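PDB 1ZCH: FMN reductase [NAD(P)H] from Bacillus subtilis, which catalyses the NAD(P)H-dependent reduction of FMN and also reduces nitroaromatic compounds, quinones, chromates and azo dyes. Local coordinates for residues Gly65-Ile70 with Val133-Val138; Val75-Cys80 with Ser159-Gly164. One frame throughout, in Å; residues are numbered along the deposited sequence.

Contact 1: Gly65-Ile70 with Val133-Val138; sequences GGQPWI and VPIGAV. With FMN (flavin mononucleotide), chain D.
Ile135 meets Gln67, Trp69 and Ile70 of Gly65-Ile70. Its CD1 lies at the edge of the Trp69 indole, in the ring plane and 3.7 Å from NE1, while the Val133 side chain stands roughly perpendicular to Trp69 and brings CG1 to 3.8 Å from CD1 of the indole. The ends of the Ile70 and Ile135 chains meet head on, with Ile70 CD1 4.0 Å from Ile135 CG1.

The polar link between the segments runs through the flavin. Gln67 is extended beyond CG (chi2 -172°), which carries its amide to the pyrimidine rim: OE1 accepts from FMN N3 at 2.7 Å, and NE2 donates to FMN O4 at 3.2 Å. NE2 also bonds Ala64 O and OE1 takes a weak bond from Trp69 NE1, so the amide's rotation is well fixed. From the other segment, Gly136 N donates to FMN N5 at 2.7 Å, a backbone contact recurrent in nitroreductase-family flavin sites that would probably polarise N5.

Helix 68-72 thereby meets strand 131-135, which neighbours strand 155-164; Ile70 and Ile135 both also touch Phe76 on strand 75-82.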
loop_
_atom_site.group_PDB
_atom_site.type_symbol
_atom_site.label_atom_id
_atom_site.label_comp_id
_atom_site.label_asym_id
_atom_site.label_seq_id
_atom_site.Cartn_x
_atom_site.Cartn_y
_atom_site.Cartn_z
ATOM N N GLY A 65 17.660 -11.454 6.611
ATOM C CA GLY A 65 17.679 -12.905 6.558
ATOM C C GLY A 65 18.619 -13.463 5.509
ATOM O O GLY A 65 18.534 -14.637 5.150
ATOM N N GLY A 66 19.515 -12.619 5.012
ATOM C CA GLY A 66 20.464 -13.062 4.009
ATOM C C GLY A 66 19.818 -13.516 2.715
ATOM O O GLY A 66 19.798 -14.707 2.406
ATOM N N GLN A 67 19.279 -12.564 1.961
ATOM C CA GLN A 67 18.644 -12.857 0.681
ATOM C C GLN A 67 19.605 -12.366 -0.398
ATOM O O GLN A 67 19.738 -11.164 -0.630
ATOM C CB GLN A 67 17.290 -12.146 0.599
ATOM C CG GLN A 67 16.328 -12.598 1.692
ATOM C CD GLN A 67 14.925 -12.050 1.519
ATOM O OE1 GLN A 67 14.335 -12.156 0.447
ATOM N NE2 GLN A 67 14.377 -11.475 2.584
ATOM N N PRO A 68 20.280 -13.304 -1.081
ATOM C CA PRO A 68 21.259 -13.040 -2.141
ATOM C C PRO A 68 20.905 -12.034 -3.233
ATOM O O PRO A 68 21.790 -11.337 -3.737
ATOM C CB PRO A 68 21.553 -14.435 -2.695
ATOM C CG PRO A 68 20.280 -15.171 -2.450
ATOM C CD PRO A 68 19.924 -14.734 -1.056
ATOM N N TRP A 69 19.631 -11.949 -3.605
ATOM C CA TRP A 69 19.235 -11.011 -4.648
ATOM C C TRP A 69 19.397 -9.551 -4.226
ATOM O O TRP A 69 19.543 -8.673 -5.072
ATOM C CB TRP A 69 17.799 -11.296 -5.112
ATOM C CG TRP A 69 16.868 -11.760 -4.034
ATOM C CD1 TRP A 69 16.058 -10.984 -3.251
ATOM C CD2 TRP A 69 16.640 -13.115 -3.630
ATOM N NE1 TRP A 69 15.336 -11.776 -2.386
ATOM C CE2 TRP A 69 15.675 -13.087 -2.597
ATOM C CE3 TRP A 69 17.158 -14.353 -4.041
ATOM C CZ2 TRP A 69 15.214 -14.250 -1.970
ATOM C CZ3 TRP A 69 16.699 -15.509 -3.417
ATOM C CH2 TRP A 69 15.737 -15.448 -2.392
ATOM N N ILE A 70 19.383 -9.295 -2.920
ATOM C CA ILE A 70 19.561 -7.938 -2.411
ATOM C C ILE A 70 21.015 -7.528 -2.662
ATOM O O ILE A 70 21.291 -6.419 -3.128
ATOM C CB ILE A 70 19.268 -7.860 -0.891
ATOM C CG1 ILE A 70 17.783 -8.133 -0.635
ATOM C CG2 ILE A 70 19.661 -6.486 -0.345
ATOM C CD1 ILE A 70 17.399 -8.150 0.836
ATOM N N VAL A 133 11.594 -7.107 -6.656
ATOM C CA VAL A 133 11.068 -8.038 -5.663
ATOM C C VAL A 133 11.026 -7.293 -4.333
ATOM O O VAL A 133 12.035 -6.746 -3.882
ATOM C CB VAL A 133 11.904 -9.343 -5.526
ATOM C CG1 VAL A 133 13.292 -9.059 -4.957
ATOM C CG2 VAL A 133 11.148 -10.330 -4.632
ATOM N N PRO A 134 9.840 -7.216 -3.712
ATOM C CA PRO A 134 9.760 -6.508 -2.430
ATOM C C PRO A 134 10.444 -7.342 -1.353
ATOM O O PRO A 134 10.632 -8.545 -1.530
ATOM C CB PRO A 134 8.255 -6.385 -2.184
ATOM C CG PRO A 134 7.651 -6.487 -3.566
ATOM C CD PRO A 134 8.496 -7.565 -4.203
ATOM N N ILE A 135 10.819 -6.699 -0.251
ATOM C CA ILE A 135 11.481 -7.392 0.849
ATOM C C ILE A 135 10.820 -7.020 2.175
ATOM O O ILE A 135 11.165 -6.017 2.795
ATOM C CB ILE A 135 12.986 -7.029 0.928
ATOM C CG1 ILE A 135 13.700 -7.420 -0.376
ATOM C CG2 ILE A 135 13.626 -7.730 2.122
ATOM C CD1 ILE A 135 13.764 -8.918 -0.637
ATOM N N GLY A 136 9.865 -7.835 2.608
ATOM C CA GLY A 136 9.184 -7.560 3.860
ATOM C C GLY A 136 10.039 -7.915 5.060
ATOM O O GLY A 136 9.755 -7.490 6.182
ATOM N N ALA A 137 11.098 -8.684 4.819
ATOM C CA ALA A 137 12.000 -9.117 5.882
ATOM C C ALA A 137 12.749 -7.975 6.566
ATOM O O ALA A 137 13.452 -8.200 7.551
ATOM C CB ALA A 137 12.992 -10.140 5.337
ATOM N N VAL A 138 12.615 -6.755 6.049
ATOM C CA VAL A 138 13.277 -5.621 6.682
ATOM C C VAL A 138 12.674 -5.415 8.071
ATOM O O VAL A 138 13.272 -4.764 8.927
ATOM C CB VAL A 138 13.112 -4.313 5.868
ATOM C CG1 VAL A 138 13.830 -4.443 4.533
ATOM C CG2 VAL A 138 11.630 -3.995 5.660
HETATM N N1 FMN D . 10.067 -12.040 -1.683
HETATM C C2 FMN D . 11.258 -12.415 -1.178
HETATM O O2 FMN D . 12.006 -13.146 -1.771
HETATM N N3 FMN D . 11.712 -11.954 0.107
HETATM C C4 FMN D . 10.943 -11.088 0.893
HETATM O O4 FMN D . 11.367 -10.728 1.977
HETATM C C4A FMN D . 9.650 -10.660 0.347
HETATM N N5 FMN D . 8.842 -9.820 1.071
HETATM C C5A FMN D . 7.722 -9.298 0.450
HETATM C C6 FMN D . 6.998 -8.271 1.145
HETATM C C7 FMN D . 5.890 -7.650 0.576
HETATM C C7M FMN D . 5.198 -6.527 1.321
HETATM C C8 FMN D . 5.410 -8.073 -0.754
HETATM C C8M FMN D . 4.244 -7.405 -1.438
HETATM C C9 FMN D . 6.089 -9.115 -1.447
HETATM C C9A FMN D . 7.250 -9.726 -0.867
HETATM N N10 FMN D . 8.074 -10.738 -1.550
HETATM C C10 FMN D . 9.252 -11.173 -0.996
HETATM C "C1'" FMN D . 7.632 -11.253 -2.888
HETATM C "C2'" FMN D . 6.461 -12.288 -2.776
HETATM O "O2'" FMN D . 7.013 -13.550 -2.377
HETATM C "C3'" FMN D . 5.787 -12.372 -4.155
HETATM O "O3'" FMN D . 5.223 -11.081 -4.460
HETATM C "C4'" FMN D . 4.650 -13.423 -4.169
HETATM O "O4'" FMN D . 5.160 -14.742 -3.950
HETATM C "C5'" FMN D . 3.932 -13.322 -5.507
HETATM O "O5'" FMN D . 4.882 -13.803 -6.655
HETATM P P FMN D . 5.178 -12.792 -7.774
HETATM O O1P FMN D . 4.020 -12.669 -8.643
HETATM O O2P FMN D . 6.303 -13.287 -8.543
HETATM O O3P FMN D . 5.501 -11.484 -7.216
#

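Contact 2: Val75-Cys80 with Ser159-Gly164; sequences VFLLFC and SGLVIG
Phe79 and Ser159 form the last of three antiparallel hydrogen-bonded pairs, after Val75 with Ile163 and Leu77 with Leu161; Phe76 with Val162 and Leu78 with Gly160 are the non-hydrogen-bonded pairs between them. The Leu77 N bond to Leu161 O, 2.9 Å and nearly straight at 172°, lies in the middle of this ladder.

The Phe79 side chain starts with CB 3.3 Å from Ser159 O, the same oxygen that accepts Phe79 N. With CG anti to the carbonyl carbon (chi1 -71°), the ring is set so that this oxygen lies at its edge, in plane, 3.9 Å from CG and 3.6 Å from CD2. One atom further, CE2 meets Leu161 CB at 3.6 Å and Leu161 CD2 at 4.0 Å, and the side chain also packs on Ala117, Leu118 and Ala121 of helix 104-127. Replacing Phe79 by an alanine would probably leave a gap between Leu161 and that helix.

Leu77 and Ile163, on the same face as Phe79, pack tightly, CD1 to CD1 at 3.4 Å. On the opposite face, Phe76 CZ lies 3.6 Å from Gly160 CA, where any side chain would collide with the ring.

These are the two central strands of the antiparallel sheet, and the pair carries Ser159, its OG bonded to Gly160 O, to the flavin pocket. Strand 46-51 flanks 75-82, strand 131-135 flanks 155-164, and helix 104-127 lies against Phe79.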
loop_
_atom_site.group_PDB
_atom_site.type_symbol
_atom_site.label_atom_id
_atom_site.label_comp_id
_atom_site.label_asym_id
_atom_site.label_seq_id
_atom_site.Cartn_x
_atom_site.Cartn_y
_atom_site.Cartn_z
ATOM N N VAL A 75 20.473 -1.911 -6.914
ATOM C CA VAL A 75 19.648 -0.970 -6.169
ATOM C C VAL A 75 18.720 -1.602 -5.137
ATOM O O VAL A 75 18.055 -2.601 -5.412
ATOM C CB VAL A 75 18.767 -0.138 -7.137
ATOM C CG1 VAL A 75 17.843 0.795 -6.345
ATOM C CG2 VAL A 75 19.646 0.663 -8.089
ATOM N N PHE A 76 18.698 -1.016 -3.943
ATOM C CA PHE A 76 17.802 -1.459 -2.879
ATOM C C PHE A 76 17.081 -0.215 -2.373
ATOM O O PHE A 76 17.721 0.725 -1.905
ATOM C CB PHE A 76 18.549 -2.087 -1.701
ATOM C CG PHE A 76 17.634 -2.542 -0.586
ATOM C CD1 PHE A 76 17.019 -3.794 -0.633
ATOM C CD2 PHE A 76 17.338 -1.693 0.480
ATOM C CE1 PHE A 76 16.120 -4.192 0.366
ATOM C CE2 PHE A 76 16.440 -2.078 1.485
ATOM C CZ PHE A 76 15.830 -3.330 1.427
ATOM N N LEU A 77 15.755 -0.206 -2.478
ATOM C CA LEU A 77 14.960 0.920 -2.002
ATOM C C LEU A 77 14.264 0.496 -0.716
ATOM O O LEU A 77 13.746 -0.617 -0.625
ATOM C CB LEU A 77 13.889 1.309 -3.026
ATOM C CG LEU A 77 14.336 1.688 -4.438
ATOM C CD1 LEU A 77 13.120 2.108 -5.265
ATOM C CD2 LEU A 77 15.352 2.821 -4.365
ATOM N N LEU A 78 14.260 1.372 0.281
ATOM C CA LEU A 78 13.580 1.061 1.533
ATOM C C LEU A 78 12.395 2.004 1.682
ATOM O O LEU A 78 12.566 3.221 1.737
ATOM C CB LEU A 78 14.511 1.232 2.736
ATOM C CG LEU A 78 13.804 0.947 4.070
ATOM C CD1 LEU A 78 13.371 -0.510 4.120
ATOM C CD2 LEU A 78 14.736 1.264 5.230
ATOM N N PHE A 79 11.194 1.436 1.718
ATOM C CA PHE A 79 9.978 2.224 1.875
ATOM C C PHE A 79 9.641 2.267 3.358
ATOM O O PHE A 79 9.452 1.226 3.993
ATOM C CB PHE A 79 8.833 1.590 1.077
ATOM C CG PHE A 79 8.991 1.727 -0.409
ATOM C CD1 PHE A 79 8.309 2.722 -1.105
ATOM C CD2 PHE A 79 9.863 0.893 -1.112
ATOM C CE1 PHE A 79 8.494 2.889 -2.481
ATOM C CE2 PHE A 79 10.056 1.052 -2.485
ATOM C CZ PHE A 79 9.372 2.050 -3.171
ATOM N N CYS A 80 9.580 3.476 3.905
ATOM C CA CYS A 80 9.292 3.675 5.322
ATOM C C CYS A 80 8.067 4.544 5.535
ATOM O O CYS A 80 7.820 5.472 4.771
ATOM C CB CYS A 80 10.463 4.385 6.014
ATOM S SG CYS A 80 12.095 3.668 5.762
ATOM N N SER A 159 8.908 -2.022 3.981
ATOM C CA SER A 159 9.329 -2.977 2.965
ATOM C C SER A 159 10.414 -2.438 2.055
ATOM O O SER A 159 10.442 -1.253 1.729
ATOM C CB SER A 159 8.132 -3.400 2.108
ATOM O OG SER A 159 8.506 -4.348 1.115
ATOM N N GLY A 160 11.317 -3.322 1.654
ATOM C CA GLY A 160 12.355 -2.914 0.738
ATOM C C GLY A 160 11.865 -3.286 -0.645
ATOM O O GLY A 160 10.822 -3.933 -0.795
ATOM N N LEU A 161 12.589 -2.848 -1.663
ATOM C CA LEU A 161 12.248 -3.190 -3.031
ATOM C C LEU A 161 13.568 -3.309 -3.770
ATOM O O LEU A 161 14.309 -2.335 -3.896
ATOM C CB LEU A 161 11.382 -2.113 -3.695
ATOM C CG LEU A 161 10.957 -2.466 -5.132
ATOM C CD1 LEU A 161 10.048 -3.709 -5.120
ATOM C CD2 LEU A 161 10.236 -1.286 -5.770
ATOM N N VAL A 162 13.865 -4.519 -4.221
ATOM C CA VAL A 162 15.082 -4.774 -4.969
ATOM C C VAL A 162 14.812 -4.366 -6.414
ATOM O O VAL A 162 13.737 -4.636 -6.947
ATOM C CB VAL A 162 15.451 -6.276 -4.909
ATOM C CG1 VAL A 162 16.621 -6.571 -5.837
ATOM C CG2 VAL A 162 15.804 -6.665 -3.478
ATOM N N ILE A 163 15.775 -3.695 -7.037
ATOM C CA ILE A 163 15.630 -3.272 -8.425
ATOM C C ILE A 163 16.929 -3.523 -9.190
ATOM O O ILE A 163 18.024 -3.257 -8.686
ATOM C CB ILE A 163 15.270 -1.767 -8.532
ATOM C CG1 ILE A 163 13.956 -1.492 -7.795
ATOM C CG2 ILE A 163 15.133 -1.367 -10.002
ATOM C CD1 ILE A 163 13.510 -0.039 -7.852
ATOM N N GLY A 164 16.799 -4.050 -10.403
ATOM C CA GLY A 164 17.967 -4.323 -11.219
ATOM C C GLY A 164 17.577 -4.939 -12.548
ATOM O O GLY A 164 16.395 -5.120 -12.832
#

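In the fold
From the N terminus, the chain reaches Gly65-Ile70, then almost at once Val75-Cys80, as helix 68-72 leads into strand 75-82. It passes through helices 84-94 and 104-127 before Val133-Val138 returns to the first of these segments and closes the loop of contact 1. Helix 142-148 follows, and Ser159-Gly164 then closes the longer loop of contact 2. The segments alternate, so the two closures cross and neither nests in the other. They also join directly: Ile135 N probably bonds Gly160 O, and Val162 N probably bonds Val133 O. Strand 131-135, outermost of the sheet within this chain and next to the flavin, is thus tied to the sheet centre held by contact 2.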